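PDB 5Z06: Exo beta-1,2-glucooligosaccharide sophorohydrolase (non-reducing end) from Parabacteroides distasonis ATCC 8503, which hydrolyses linear beta-1,2-glucan and beta-1,2-glucooligosaccharides from the non-reducing end, releasing sophorose. Local coordinates for residues Gly462-Met467 / Gln498-Asp503; Pro442-His447 / Met467-Leu472; Arg82-Leu87 / Thr150-Leu155. One frame throughout, in Å; residues are numbered along the deposited sequence.

Contact 1: residues Gly462-Met467 / Gln498-Asp503. With GOL (glycerol), chain G.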
loop_
_atom_site.group_PDB
_atom_site.type_symbol
_atom_site.label_atom_id
_atom_site.label_comp_id
_atom_site.label_asym_id
_atom_site.label_seq_id
_atom_site.Cartn_x
_atom_site.Cartn_y
_atom_site.Cartn_z
ATOM N N GLY A 462 1.758 4.087 -25.248
ATOM C CA GLY A 462 1.329 2.719 -24.939
ATOM C C GLY A 462 2.175 1.709 -25.702
ATOM O O GLY A 462 2.927 2.100 -26.576
ATOM N N TRP A 463 2.091 0.418 -25.409
ATOM C CA TRP A 463 1.289 -0.145 -24.328
ATOM C C TRP A 463 1.868 0.192 -22.966
ATOM O O TRP A 463 3.028 -0.104 -22.665
ATOM C CB TRP A 463 1.229 -1.646 -24.444
ATOM C CG TRP A 463 0.553 -2.315 -23.287
ATOM C CD1 TRP A 463 1.140 -3.077 -22.298
ATOM C CD2 TRP A 463 -0.831 -2.258 -22.972
ATOM N NE1 TRP A 463 0.194 -3.518 -21.414
ATOM C CE2 TRP A 463 -1.028 -3.031 -21.794
ATOM C CE3 TRP A 463 -1.930 -1.654 -23.575
ATOM C CZ2 TRP A 463 -2.282 -3.214 -21.227
ATOM C CZ3 TRP A 463 -3.190 -1.839 -23.002
ATOM C CH2 TRP A 463 -3.352 -2.611 -21.850
ATOM N N ASN A 464 1.049 0.865 -22.176
ATOM C CA ASN A 464 1.257 1.003 -20.761
ATOM C C ASN A 464 -0.107 1.292 -20.115
ATOM O O ASN A 464 -1.145 0.929 -20.674
ATOM C CB ASN A 464 2.371 2.035 -20.447
ATOM C CG ASN A 464 2.008 3.463 -20.798
ATOM O OD1 ASN A 464 0.954 3.757 -21.362
ATOM N ND2 ASN A 464 2.895 4.365 -20.450
ATOM N N GLU A 465 -0.116 1.958 -18.973
ATOM C CA GLU A 465 -1.358 2.158 -18.205
ATOM C C GLU A 465 -2.213 3.311 -18.669
ATOM O O GLU A 465 -3.303 3.517 -18.111
ATOM C CB GLU A 465 -1.032 2.405 -16.724
ATOM C CG GLU A 465 -0.330 3.721 -16.389
ATOM C CD GLU A 465 1.167 3.575 -16.231
ATOM O OE1 GLU A 465 1.737 2.947 -17.089
ATOM O OE2 GLU A 465 1.781 4.099 -15.295
ATOM N N THR A 466 -1.725 4.069 -19.659
ATOM C CA THR A 466 -2.243 5.378 -19.956
ATOM C C THR A 466 -3.259 5.412 -21.085
ATOM O O THR A 466 -3.538 6.494 -21.595
ATOM C CB THR A 466 -1.099 6.367 -20.280
ATOM O OG1 THR A 466 -0.610 6.151 -21.603
ATOM C CG2 THR A 466 0.040 6.229 -19.265
ATOM N N MET A 467 -3.849 4.276 -21.476
ATOM C CA MET A 467 -4.846 4.318 -22.568
ATOM C C MET A 467 -6.005 5.289 -22.271
ATOM O O MET A 467 -6.468 6.000 -23.173
ATOM C CB MET A 467 -5.435 2.948 -22.875
ATOM C CG MET A 467 -6.551 3.002 -23.922
ATOM S SD MET A 467 -7.212 1.409 -24.411
ATOM C CE MET A 467 -5.829 0.668 -25.254
ATOM N N GLN A 498 9.102 3.486 -30.341
ATOM C CA GLN A 498 9.684 2.148 -30.345
ATOM C C GLN A 498 10.796 2.055 -29.320
ATOM O O GLN A 498 10.804 1.134 -28.503
ATOM C CB GLN A 498 10.204 1.778 -31.735
ATOM C CG GLN A 498 9.112 1.598 -32.780
ATOM C CD GLN A 498 9.671 1.443 -34.174
ATOM O OE1 GLN A 498 10.691 0.780 -34.371
ATOM N NE2 GLN A 498 8.991 2.030 -35.156
ATOM N N GLU A 499 11.710 3.018 -29.359
ATOM C CA GLU A 499 12.808 3.092 -28.393
ATOM C C GLU A 499 12.321 3.244 -26.943
ATOM O O GLU A 499 12.873 2.645 -26.036
ATOM C CB GLU A 499 13.761 4.238 -28.738
ATOM C CG GLU A 499 14.632 3.953 -29.956
ATOM C CD GLU A 499 15.531 5.127 -30.362
ATOM O OE1 GLU A 499 15.408 6.241 -29.810
ATOM O OE2 GLU A 499 16.372 4.936 -31.259
ATOM N N TYR A 500 11.297 4.051 -26.737
ATOM C CA TYR A 500 10.696 4.226 -25.415
ATOM C C TYR A 500 10.188 2.902 -24.856
ATOM O O TYR A 500 10.445 2.570 -23.699
ATOM C CB TYR A 500 9.570 5.243 -25.506
ATOM C CG TYR A 500 8.817 5.441 -24.232
ATOM C CD1 TYR A 500 7.737 4.608 -23.915
ATOM C CD2 TYR A 500 9.160 6.453 -23.349
ATOM C CE1 TYR A 500 7.025 4.776 -22.752
ATOM C CE2 TYR A 500 8.447 6.626 -22.172
ATOM C CZ TYR A 500 7.371 5.786 -21.890
ATOM O OH TYR A 500 6.643 5.921 -20.726
ATOM N N ARG A 501 9.481 2.154 -25.698
ATOM C CA ARG A 501 8.975 0.848 -25.332
ATOM C C ARG A 501 10.083 -0.115 -24.987
ATOM O O ARG A 501 10.053 -0.740 -23.917
ATOM C CB ARG A 501 8.123 0.285 -26.437
ATOM C CG ARG A 501 6.811 1.045 -26.578
ATOM C CD ARG A 501 6.132 0.649 -27.851
ATOM N NE ARG A 501 4.973 1.487 -28.131
ATOM C CZ ARG A 501 4.724 2.169 -29.251
ATOM N NH1 ARG A 501 5.540 2.130 -30.302
ATOM N NH2 ARG A 501 3.605 2.893 -29.316
ATOM N N ALA A 502 11.077 -0.202 -25.868
ATOM C CA ALA A 502 12.188 -1.107 -25.645
ATOM C C ALA A 502 12.978 -0.675 -24.416
ATOM O O ALA A 502 13.423 -1.533 -23.670
ATOM C CB ALA A 502 13.080 -1.232 -26.891
ATOM N N ASP A 503 13.092 0.637 -24.169
ATOM C CA ASP A 503 13.824 1.148 -23.007
ATOM C C ASP A 503 13.280 0.653 -21.675
ATOM O O ASP A 503 14.065 0.275 -20.799
ATOM C CB ASP A 503 13.860 2.682 -22.980
ATOM C CG ASP A 503 14.828 3.286 -24.008
ATOM O OD1 ASP A 503 15.577 2.539 -24.696
ATOM O OD2 ASP A 503 14.835 4.539 -24.138
HETATM C C1 GOL G . 6.236 2.777 -18.909
HETATM O O1 GOL G . 5.490 3.613 -19.820
HETATM C C2 GOL G . 6.344 3.467 -17.559
HETATM O O2 GOL G . 7.040 4.691 -17.779
HETATM C C3 GOL G . 4.988 3.828 -16.940
HETATM O O3 GOL G . 4.146 2.687 -16.893
HETATM O O HOH W 1 4.253 6.963 -21.469
#

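Contact 2: residues Pro442-His447 / Met467-Leu472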
loop_
_atom_site.group_PDB
_atom_site.type_symbol
_atom_site.label_atom_id
_atom_site.label_comp_id
_atom_site.label_asym_id
_atom_site.label_seq_id
_atom_site.Cartn_x
_atom_site.Cartn_y
_atom_site.Cartn_z
ATOM N N PRO A 442 2.231 14.635 -31.929
ATOM C CA PRO A 442 1.533 13.345 -32.006
ATOM C C PRO A 442 1.179 12.746 -30.622
ATOM O O PRO A 442 0.365 11.827 -30.554
ATOM C CB PRO A 442 2.513 12.434 -32.766
ATOM C CG PRO A 442 3.765 13.214 -32.965
ATOM C CD PRO A 442 3.666 14.524 -32.258
ATOM N N TYR A 443 1.776 13.288 -29.558
ATOM C CA TYR A 443 1.683 12.736 -28.217
ATOM C C TYR A 443 1.040 13.693 -27.242
ATOM O O TYR A 443 1.214 14.925 -27.335
ATOM C CB TYR A 443 3.076 12.446 -27.671
ATOM C CG TYR A 443 3.894 11.562 -28.539
ATOM C CD1 TYR A 443 3.745 10.182 -28.484
ATOM C CD2 TYR A 443 4.835 12.104 -29.423
ATOM C CE1 TYR A 443 4.490 9.346 -29.283
ATOM C CE2 TYR A 443 5.596 11.286 -30.231
ATOM C CZ TYR A 443 5.424 9.903 -30.161
ATOM O OH TYR A 443 6.174 9.077 -30.965
ATOM N N LEU A 444 0.345 13.104 -26.269
ATOM C CA LEU A 444 0.083 13.784 -25.029
ATOM C C LEU A 444 1.323 13.695 -24.181
ATOM O O LEU A 444 2.100 12.743 -24.311
ATOM C CB LEU A 444 -1.094 13.133 -24.267
ATOM C CG LEU A 444 -2.477 13.419 -24.817
ATOM C CD1 LEU A 444 -3.508 12.515 -24.141
ATOM C CD2 LEU A 444 -2.819 14.890 -24.601
ATOM N N TYR A 445 1.493 14.683 -23.300
ATOM C CA TYR A 445 2.492 14.635 -22.256
ATOM C C TYR A 445 1.877 14.337 -20.899
ATOM O O TYR A 445 0.722 14.695 -20.617
ATOM C CB TYR A 445 3.310 15.906 -22.229
ATOM C CG TYR A 445 4.250 15.948 -23.415
ATOM C CD1 TYR A 445 3.770 16.250 -24.684
ATOM C CD2 TYR A 445 5.595 15.604 -23.285
ATOM C CE1 TYR A 445 4.607 16.256 -25.781
ATOM C CE2 TYR A 445 6.438 15.615 -24.382
ATOM C CZ TYR A 445 5.937 15.954 -25.619
ATOM O OH TYR A 445 6.736 15.955 -26.726
ATOM N N TRP A 446 2.676 13.659 -20.084
ATOM C CA TRP A 446 2.296 13.219 -18.755
ATOM C C TRP A 446 2.103 14.418 -17.834
ATOM O O TRP A 446 1.100 14.485 -17.110
ATOM C CB TRP A 446 3.357 12.261 -18.185
ATOM C CG TRP A 446 2.869 11.333 -17.138
ATOM C CD1 TRP A 446 2.220 11.657 -16.005
ATOM C CD2 TRP A 446 3.014 9.911 -17.126
ATOM N NE1 TRP A 446 1.918 10.526 -15.285
ATOM C CE2 TRP A 446 2.405 9.439 -15.944
ATOM C CE3 TRP A 446 3.613 8.991 -17.989
ATOM C CZ2 TRP A 446 2.339 8.091 -15.616
ATOM C CZ3 TRP A 446 3.563 7.644 -17.657
ATOM C CH2 TRP A 446 2.927 7.205 -16.482
ATOM N N HIS A 447 3.037 15.366 -17.873
ATOM C CA HIS A 447 3.072 16.413 -16.854
ATOM C C HIS A 447 3.121 17.789 -17.440
ATOM O O HIS A 447 3.650 17.984 -18.530
ATOM C CB HIS A 447 4.303 16.261 -15.949
ATOM C CG HIS A 447 4.512 14.886 -15.379
ATOM N ND1 HIS A 447 5.299 13.942 -16.000
ATOM C CD2 HIS A 447 4.128 14.335 -14.202
ATOM C CE1 HIS A 447 5.354 12.851 -15.255
ATOM N NE2 HIS A 447 4.656 13.067 -14.153
ATOM N N MET A 467 -3.849 4.276 -21.476
ATOM C CA MET A 467 -4.846 4.318 -22.568
ATOM C C MET A 467 -6.005 5.289 -22.271
ATOM O O MET A 467 -6.468 6.000 -23.173
ATOM C CB MET A 467 -5.435 2.948 -22.875
ATOM C CG MET A 467 -6.551 3.002 -23.922
ATOM S SD MET A 467 -7.212 1.409 -24.411
ATOM C CE MET A 467 -5.829 0.668 -25.254
ATOM N N ILE A 468 -6.458 5.296 -21.022
ATOM C CA ILE A 468 -7.620 6.079 -20.625
ATOM C C ILE A 468 -7.310 7.568 -20.663
ATOM O O ILE A 468 -8.212 8.378 -20.794
ATOM C CB ILE A 468 -8.131 5.690 -19.207
ATOM C CG1 ILE A 468 -9.544 6.206 -18.955
ATOM C CG2 ILE A 468 -7.204 6.189 -18.093
ATOM C CD1 ILE A 468 -10.608 5.413 -19.647
ATOM N N THR A 469 -6.027 7.913 -20.514
ATOM C CA THR A 469 -5.557 9.287 -20.688
ATOM C C THR A 469 -5.832 9.781 -22.114
ATOM O O THR A 469 -6.332 10.902 -22.328
ATOM C CB THR A 469 -4.062 9.403 -20.357
ATOM O OG1 THR A 469 -3.760 8.636 -19.177
ATOM C CG2 THR A 469 -3.690 10.849 -20.145
ATOM N N TYR A 470 -5.540 8.937 -23.085
ATOM C CA TYR A 470 -5.883 9.255 -24.471
ATOM C C TYR A 470 -7.370 9.180 -24.701
ATOM O O TYR A 470 -7.933 10.023 -25.365
ATOM C CB TYR A 470 -5.150 8.358 -25.455
ATOM C CG TYR A 470 -3.745 8.809 -25.682
ATOM C CD1 TYR A 470 -2.711 8.355 -24.875
ATOM C CD2 TYR A 470 -3.449 9.720 -26.696
ATOM C CE1 TYR A 470 -1.423 8.762 -25.099
ATOM C CE2 TYR A 470 -2.159 10.146 -26.913
ATOM C CZ TYR A 470 -1.155 9.670 -26.113
ATOM O OH TYR A 470 0.122 10.109 -26.338
ATOM N N MET A 471 -8.004 8.178 -24.124
ATOM C CA MET A 471 -9.434 8.028 -24.280
ATOM C C MET A 471 -10.110 9.292 -23.807
ATOM O O MET A 471 -10.863 9.897 -24.562
ATOM C CB MET A 471 -9.959 6.848 -23.492
ATOM C CG MET A 471 -9.516 5.518 -24.045
ATOM S SD MET A 471 -10.466 5.061 -25.496
ATOM C CE MET A 471 -9.133 4.274 -26.365
ATOM N N LEU A 472 -9.811 9.700 -22.581
ATOM C CA LEU A 472 -10.508 10.833 -21.995
ATOM C C LEU A 472 -10.153 12.116 -22.686
ATOM O O LEU A 472 -11.029 12.954 -22.890
ATOM C CB LEU A 472 -10.301 10.925 -20.492
ATOM C CG LEU A 472 -11.056 9.816 -19.748
ATOM C CD1 LEU A 472 -10.600 9.730 -18.295
ATOM C CD2 LEU A 472 -12.553 10.050 -19.770
#

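Contact 3: residues Arg82-Leu87 / Thr150-Leu155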
loop_
_atom_site.group_PDB
_atom_site.type_symbol
_atom_site.label_atom_id
_atom_site.label_comp_id
_atom_site.label_asym_id
_atom_site.label_seq_id
_atom_site.Cartn_x
_atom_site.Cartn_y
_atom_site.Cartn_z
ATOM N N ARG A 82 8.319 12.866 15.058
ATOM C CA ARG A 82 8.588 13.608 16.270
ATOM C C ARG A 82 10.078 13.768 16.353
ATOM O O ARG A 82 10.827 12.872 15.944
ATOM C CB ARG A 82 8.114 12.833 17.481
ATOM C CG ARG A 82 6.631 12.648 17.551
ATOM C CD ARG A 82 6.291 12.042 18.875
ATOM N NE ARG A 82 5.033 11.305 18.848
ATOM C CZ ARG A 82 3.800 11.826 18.939
ATOM N NH1 ARG A 82 3.578 13.138 19.045
ATOM N NH2 ARG A 82 2.767 11.003 18.928
ATOM N N GLU A 83 10.526 14.907 16.867
ATOM C CA GLU A 83 11.960 15.117 17.049
ATOM C C GLU A 83 12.344 14.246 18.232
ATOM O O GLU A 83 11.750 14.374 19.294
ATOM C CB GLU A 83 12.281 16.584 17.271
ATOM C CG GLU A 83 11.952 17.421 16.043
ATOM C CD GLU A 83 12.440 18.850 16.154
ATOM O OE1 GLU A 83 12.910 19.241 17.247
ATOM O OE2 GLU A 83 12.361 19.580 15.143
ATOM N N PRO A 84 13.252 13.277 18.011
ATOM C CA PRO A 84 13.517 12.351 19.064
ATOM C C PRO A 84 14.727 12.787 19.873
ATOM O O PRO A 84 15.617 13.440 19.343
ATOM C CB PRO A 84 13.833 11.071 18.304
ATOM C CG PRO A 84 14.551 11.533 17.079
ATOM C CD PRO A 84 14.017 12.924 16.794
ATOM N N SER A 85 14.725 12.432 21.151
ATOM C CA SER A 85 15.891 12.576 22.018
ATOM C C SER A 85 16.424 11.242 22.501
ATOM O O SER A 85 17.548 11.186 22.989
ATOM C CB SER A 85 15.529 13.398 23.247
ATOM O OG SER A 85 15.358 14.750 22.906
ATOM N N THR A 86 15.629 10.176 22.384
ATOM C CA THR A 86 15.944 8.915 23.041
ATOM C C THR A 86 15.727 7.741 22.091
ATOM O O THR A 86 14.833 7.772 21.252
ATOM C CB THR A 86 15.098 8.703 24.317
ATOM O OG1 THR A 86 13.752 8.415 23.958
ATOM C CG2 THR A 86 15.107 9.942 25.219
ATOM N N LEU A 87 16.577 6.730 22.217
ATOM C CA LEU A 87 16.311 5.417 21.672
ATOM C C LEU A 87 15.686 4.622 22.790
ATOM O O LEU A 87 16.363 4.237 23.742
ATOM C CB LEU A 87 17.589 4.754 21.208
ATOM C CG LEU A 87 17.494 3.279 20.811
ATOM C CD1 LEU A 87 16.600 3.119 19.589
ATOM C CD2 LEU A 87 18.886 2.759 20.527
ATOM N N THR A 150 14.822 16.425 8.713
ATOM C CA THR A 150 15.860 16.595 7.698
ATOM C C THR A 150 16.992 15.569 7.806
ATOM O O THR A 150 17.693 15.352 6.836
ATOM C CB THR A 150 16.515 17.994 7.780
ATOM O OG1 THR A 150 17.319 18.084 8.966
ATOM C CG2 THR A 150 15.460 19.124 7.763
ATOM N N ASN A 151 17.199 14.971 8.979
ATOM C CA ASN A 151 18.318 14.019 9.167
ATOM C C ASN A 151 17.983 12.661 9.812
ATOM O O ASN A 151 18.851 11.792 9.855
ATOM C CB ASN A 151 19.470 14.698 9.946
ATOM C CG ASN A 151 19.061 15.146 11.333
ATOM O OD1 ASN A 151 18.146 14.592 11.936
ATOM N ND2 ASN A 151 19.739 16.159 11.848
ATOM N N ILE A 152 16.756 12.487 10.309
ATOM C CA ILE A 152 16.380 11.283 11.065
ATOM C C ILE A 152 16.534 9.990 10.249
ATOM O O ILE A 152 16.945 8.957 10.779
ATOM C CB ILE A 152 14.949 11.410 11.648
ATOM C CG1 ILE A 152 14.697 10.334 12.699
ATOM C CG2 ILE A 152 13.893 11.399 10.538
ATOM C CD1 ILE A 152 13.451 10.584 13.524
ATOM N N LYS A 153 16.264 10.071 8.955
ATOM C CA LYS A 153 16.403 8.934 8.061
ATOM C C LYS A 153 17.824 8.475 7.831
ATOM O O LYS A 153 18.027 7.395 7.272
ATOM C CB LYS A 153 15.749 9.233 6.716
ATOM C CG LYS A 153 14.258 9.336 6.878
ATOM C CD LYS A 153 13.548 9.346 5.553
ATOM C CE LYS A 153 12.071 9.505 5.821
ATOM N NZ LYS A 153 11.391 9.595 4.524
ATOM N N LYS A 154 18.801 9.278 8.247
ATOM C CA LYS A 154 20.187 8.801 8.310
ATOM C C LYS A 154 20.446 7.821 9.473
ATOM O O LYS A 154 21.503 7.189 9.524
ATOM C CB LYS A 154 21.150 9.991 8.323
ATOM C CG LYS A 154 21.217 10.648 6.949
ATOM C CD LYS A 154 21.930 11.982 6.953
ATOM C CE LYS A 154 22.258 12.381 5.515
ATOM N NZ LYS A 154 22.551 13.832 5.395
ATOM N N LEU A 155 19.502 7.716 10.402
ATOM C CA LEU A 155 19.584 6.741 11.479
ATOM C C LEU A 155 18.972 5.457 10.933
ATOM O O LEU A 155 17.775 5.177 11.116
ATOM C CB LEU A 155 18.856 7.259 12.726
ATOM C CG LEU A 155 19.289 8.668 13.221
ATOM C CD1 LEU A 155 18.570 9.004 14.517
ATOM C CD2 LEU A 155 20.803 8.801 13.406
#

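Contact 1: residues Gly462-Met467 / Gln498-Asp503
Gly462 and Arg501 meet where an irregular loop passes the side of helix 495-505, the nearest pair of CA atoms, Trp463 CA and Arg501 CA, being 7.8 Å apart. The loop leads into helix 467-475 through an Asx turn at Asn464, inside the glycoamylase-like region. Between Gly462 and Trp463 the peptide bond is cis. The grip across the contact is that of Arg501 on one carbonyl oxygen: NE gives a bond of 2.6 Å to Gly462 O, with an N-H...O angle of 159°, and NH2 adds a more bent one of 2.9 Å to the same Gly462 O. The oxygen lies in the guanidinium plane, so two N-H groups take it side-on, which fixes the rotation of the planar group. An extended chain from CG to NE carries the guanidinium to the loop, and NH1 is hydrogen-bonded to Ser492 O and Lys511 O.

Tyr500, one residue earlier on the helix, works through its hydroxyl. It hydrogen-bonds to His458 NE2, and a glycerol, probably from the crystallisation liquor, joins it to Asn464: Tyr500 OH is 2.7 Å from glycerol O1, and Asn464 ND2 donates to the same O1 at 2.8 Å. A water also bridges the two side chains, its bond from ND2 being weak. A chi1 of 68° sets the Asn464 amide between backbone N and carbonyl carbon, and chi2 of -4° turns OD1 back to its own loop, leaving ND2 toward the glycerol. That OD1 takes Thr466 OG1 at 2.9 Å in the carbonyl plane, on a lone pair, and Thr466 N at 3.2 Å from well above that plane.

Contact 2: residues Pro442-His447 / Met467-Leu472
Helix 467-475 of the glycoamylase-like region packs here through Tyr470 and Thr469 against Leu444, in the loop that precedes strand 447-448. Tyr470 meets the loop with both its hydroxyl and its ring face. The hydroxyl receives the backbone N-H of Leu444, at 3.0 Å from Leu444 N to Tyr470 OH with an angle of 154°, and donates in turn to Leu460 O, so one buried oxygen both accepts and donates between two backbone segments that also pair with each other. Leu444 then folds its side chain over the ring: CD1 sits 3.9 Å from the Tyr470 centroid, only 14° off the ring normal, a CH-pi contact. The two side chains run past one another in opposite directions, and the same methyl, CD1, also lies 3.7 Å from Thr469 O. At the hydroxyl end, Tyr470 OH lies by the edge of the Tyr443 ring, near its plane, while Tyr443 OH turns to Ser492 and Glu494. Thr469 OG1 bonds to Ser396 of helix 392-408. The contact thus ties a loop to a helix of what is probably the (alpha/alpha)6 barrel of the six-hairpin glycosidase clan.

Contact 3: residues Arg82-Leu87 / Thr150-Leu155
Pro84 presents the edge of its puckered pyrrolidine ring to Ile152, whose CD1 methyl comes obliquely to the CG-CD edge, well off the mean ring plane. Leu179 and Val147 also pack on this proline, so Ile152 shares the ring with a strand residue and a loop residue. The flat group of this segment, the guanidinium of Arg82, is carried away from Ile152 and is held by salt bridges to Asp216 and Asp7 and by a hydrogen bond to Tyr264 OH.

The contact is small, and its side-chain part is apolar. Ile152 CD1 lies 3.8 Å from Pro84 CG and 4.1 Å from Pro84 CD, and the same methyl comes within 4.2 Å of Arg82 O. CG1 of Ile152 is trans to the backbone N (chi1 -166°) and the chain stays extended through chi2 at 167°, which carries CD1 out to the proline. The side chains meet at a slant, and no hydrogen bond joins the segments. Around Ile152 the backbone makes a tight turn, with Lys154 N bonded to Asn151 O at 3.0 Å and Leu155 N to Ile152 O at 2.9 Å.

After Pro84 the chain forms a classic beta bulge, Ser85 and Thr86 both facing Leu180, and enters strand 86-93, which pairs with strands 132-138 and 169-180. After Ile152 it enters strand 155-161 of the five-stranded sheet. Leu155 there touches Leu179 of strand 169-180, and Leu87 touches Ile105 of strand 104-109, so the contact sits where two antiparallel sheets pack together.

In the fold
Contact 3 comes first along the chain, in the beta-rich N-terminal part, where strand 169-180 also supplies Asp175 to the calcium site. Contacts 1 and 2 follow in the helical C-terminal part, their centres 12 Å apart and each more than 40 Å from that of contact 3. Their segments alternate in sequence and share Met467, at the start of helix 467-475: contact 2 uses the helix, contact 1 the loop leading into it. They also touch directly, Trp446 packing on Glu465 and Thr466. The start of helix 467-475 therefore belongs to both contacts, whereas contact 3 joins two sheets of a separate beta module.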